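Local coordinates for putative uncharacterized protein (PDB 3VZH), which probably cleaves precursor CRISPR RNA as a Cas5d-type endoribonuclease of the microbial adaptive immune system, at residues K52-N57 and A119-I124. Residues are numbered along the deposited sequence; the frame is centred on the assembly and turned at random.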
loop_
_atom_site.group_PDB
_atom_site.type_symbol
_atom_site.label_atom_id
_atom_site.label_comp_id
_atom_site.label_asym_id
_atom_site.label_seq_id
_atom_site.Cartn_x
_atom_site.Cartn_y
_atom_site.Cartn_z
ATOM N N LYS A 52 -13.913 -6.049 -2.123
ATOM C CA LYS A 52 -15.297 -6.483 -1.768
ATOM C C LYS A 52 -15.499 -6.179 -0.309
ATOM O O LYS A 52 -14.535 -6.265 0.464
ATOM C CB LYS A 52 -15.482 -7.997 -2.032
ATOM C CG LYS A 52 -15.536 -8.414 -3.475
ATOM C CD LYS A 52 -16.746 -7.957 -4.191
ATOM C CE LYS A 52 -17.849 -8.980 -4.000
ATOM N NZ LYS A 52 -19.156 -8.562 -4.551
ATOM N N PRO A 53 -16.720 -5.803 0.103
ATOM C CA PRO A 53 -16.970 -5.551 1.508
ATOM C C PRO A 53 -16.840 -6.865 2.310
ATOM O O PRO A 53 -16.683 -6.847 3.532
ATOM C CB PRO A 53 -18.426 -5.063 1.504
ATOM C CG PRO A 53 -19.019 -5.616 0.231
ATOM C CD PRO A 53 -17.892 -5.560 -0.742
ATOM N N THR A 54 -16.767 -7.985 1.613
ATOM C CA THR A 54 -16.685 -9.302 2.306
ATOM C C THR A 54 -15.340 -9.490 3.001
ATOM O O THR A 54 -15.272 -10.161 4.035
ATOM C CB THR A 54 -16.794 -10.443 1.275
ATOM O OG1 THR A 54 -18.007 -10.247 0.518
ATOM C CG2 THR A 54 -17.004 -11.780 1.984
ATOM N N PHE A 55 -14.280 -8.920 2.402
ATOM C CA PHE A 55 -12.965 -9.044 3.009
ATOM C C PHE A 55 -12.244 -7.679 3.108
ATOM O O PHE A 55 -12.737 -6.620 2.587
ATOM C CB PHE A 55 -12.124 -10.094 2.200
ATOM C CG PHE A 55 -11.844 -9.685 0.737
ATOM C CD1 PHE A 55 -12.685 -10.175 -0.323
ATOM C CD2 PHE A 55 -10.746 -8.847 0.399
ATOM C CE1 PHE A 55 -12.431 -9.815 -1.666
ATOM C CE2 PHE A 55 -10.495 -8.470 -0.929
ATOM C CZ PHE A 55 -11.347 -8.961 -1.960
ATOM N N THR A 56 -11.163 -7.709 3.875
ATOM C CA THR A 56 -10.331 -6.551 4.088
ATOM C C THR A 56 -8.917 -6.910 3.605
ATOM O O THR A 56 -8.259 -7.823 4.124
ATOM C CB THR A 56 -10.207 -6.284 5.587
ATOM O OG1 THR A 56 -11.530 -6.052 6.076
ATOM C CG2 THR A 56 -9.241 -5.025 5.845
ATOM N N ASN A 57 -8.391 -6.079 2.691
ATOM C CA ASN A 57 -6.985 -6.279 2.277
ATOM C C ASN A 57 -6.033 -5.713 3.366
ATOM O O ASN A 57 -6.274 -4.596 3.884
ATOM C CB ASN A 57 -6.771 -5.482 0.982
ATOM C CG ASN A 57 -7.447 -6.155 -0.200
ATOM O OD1 ASN A 57 -7.343 -7.389 -0.377
ATOM N ND2 ASN A 57 -8.080 -5.367 -1.038
ATOM N N ALA A 119 -11.792 -19.772 -2.179
ATOM C CA ALA A 119 -11.315 -20.094 -3.540
ATOM C C ALA A 119 -11.813 -19.060 -4.528
ATOM O O ALA A 119 -11.078 -18.688 -5.454
ATOM C CB ALA A 119 -11.740 -21.506 -3.970
ATOM N N LYS A 120 -13.053 -18.612 -4.332
ATOM C CA LYS A 120 -13.642 -17.594 -5.206
ATOM C C LYS A 120 -12.794 -16.305 -5.148
ATOM O O LYS A 120 -12.390 -15.735 -6.160
ATOM C CB LYS A 120 -15.065 -17.228 -4.768
ATOM C CG LYS A 120 -15.741 -16.123 -5.641
ATOM C CD LYS A 120 -17.029 -15.597 -4.956
ATOM C CE LYS A 120 -17.642 -14.357 -5.605
ATOM N NZ LYS A 120 -18.923 -14.008 -4.934
ATOM N N HIS A 121 -12.589 -15.806 -3.934
ATOM C CA HIS A 121 -11.913 -14.492 -3.812
ATOM C C HIS A 121 -10.451 -14.537 -4.114
ATOM O O HIS A 121 -9.919 -13.538 -4.669
ATOM C CB HIS A 121 -12.176 -13.863 -2.472
ATOM C CG HIS A 121 -13.603 -13.463 -2.295
ATOM N ND1 HIS A 121 -14.212 -12.571 -3.098
ATOM C CD2 HIS A 121 -14.576 -13.929 -1.423
ATOM C CE1 HIS A 121 -15.462 -12.341 -2.695
ATOM N NE2 HIS A 121 -15.727 -13.218 -1.692
ATOM N N GLU A 122 -9.789 -15.632 -3.777
ATOM C CA GLU A 122 -8.378 -15.814 -4.215
ATOM C C GLU A 122 -8.217 -15.871 -5.733
ATOM O O GLU A 122 -7.304 -15.218 -6.273
ATOM C CB GLU A 122 -7.689 -17.027 -3.567
ATOM C CG GLU A 122 -7.423 -16.916 -2.065
ATOM C CD GLU A 122 -6.370 -17.931 -1.607
ATOM O OE1 GLU A 122 -5.846 -17.828 -0.493
ATOM O OE2 GLU A 122 -6.044 -18.861 -2.384
ATOM N N ALA A 123 -9.145 -16.532 -6.435
ATOM C CA ALA A 123 -9.088 -16.603 -7.907
ATOM C C ALA A 123 -9.285 -15.275 -8.593
ATOM O O ALA A 123 -8.534 -14.886 -9.507
ATOM C CB ALA A 123 -10.052 -17.685 -8.470
ATOM N N ILE A 124 -10.286 -14.545 -8.101
ATOM C CA ILE A 124 -10.548 -13.227 -8.609
ATOM C C ILE A 124 -9.418 -12.276 -8.334
ATOM O O ILE A 124 -9.066 -11.445 -9.203
ATOM C CB ILE A 124 -11.877 -12.718 -8.047
ATOM C CG1 ILE A 124 -12.971 -13.675 -8.545
ATOM C CG2 ILE A 124 -12.197 -11.305 -8.573
ATOM C CD1 ILE A 124 -14.355 -13.231 -8.143
#
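H121 reaches from helix 118-130 to the turn that opens strand 55-64, where F55, then K52 and T54, meet successive atoms of its side chain. Its CB comes first, 4.1 Å from CE1 of F55. Next is CG, 3.9 Å from CD1 of F55, which stands over one face of the imidazole, toward the rim. ND1 makes the shortest approach of the contact, 3.6 Å to F55 CE1, and faces the phenyl rim close to the ring plane. With centroids 5.2 Å apart and planes inclined at 62°, the pair is an edge-to-face (T-shaped) stack in which the phenyl supplies the edge and the imidazole the face. A chi1 of 63° swings the phenyl back over its own backbone, with CD1 and CE1 directed at the imidazole.

F55 ends a type I beta turn that starts at K52 and is closed by F55 N to K52 O at 3.3 Å; it is also the first residue of strand 55-64, which pairs antiparallel with strands 95-105 and 200-213 in the large sheet of this Cas5-family, RRM-related protein.

Further out, CE1 of H121 meets CG of K52 at 4.0 Å. NE2 of H121 lies 4.1 Å from the methyl CG2 of T54, and the side chains of K52 and T54 both cross that of H121 at about a right angle. Two hydrogen bonds, ND1 with the hydroxyl of Y50 and NE2 with the carbonyl oxygen of D115, would restrain the rotation of the imidazole. The carboxylate of D115 accepts a hydrogen bond from T54 OG1 and forms a salt bridge with K120, whose CD lies over the imidazole face opposite F55, toward the rim.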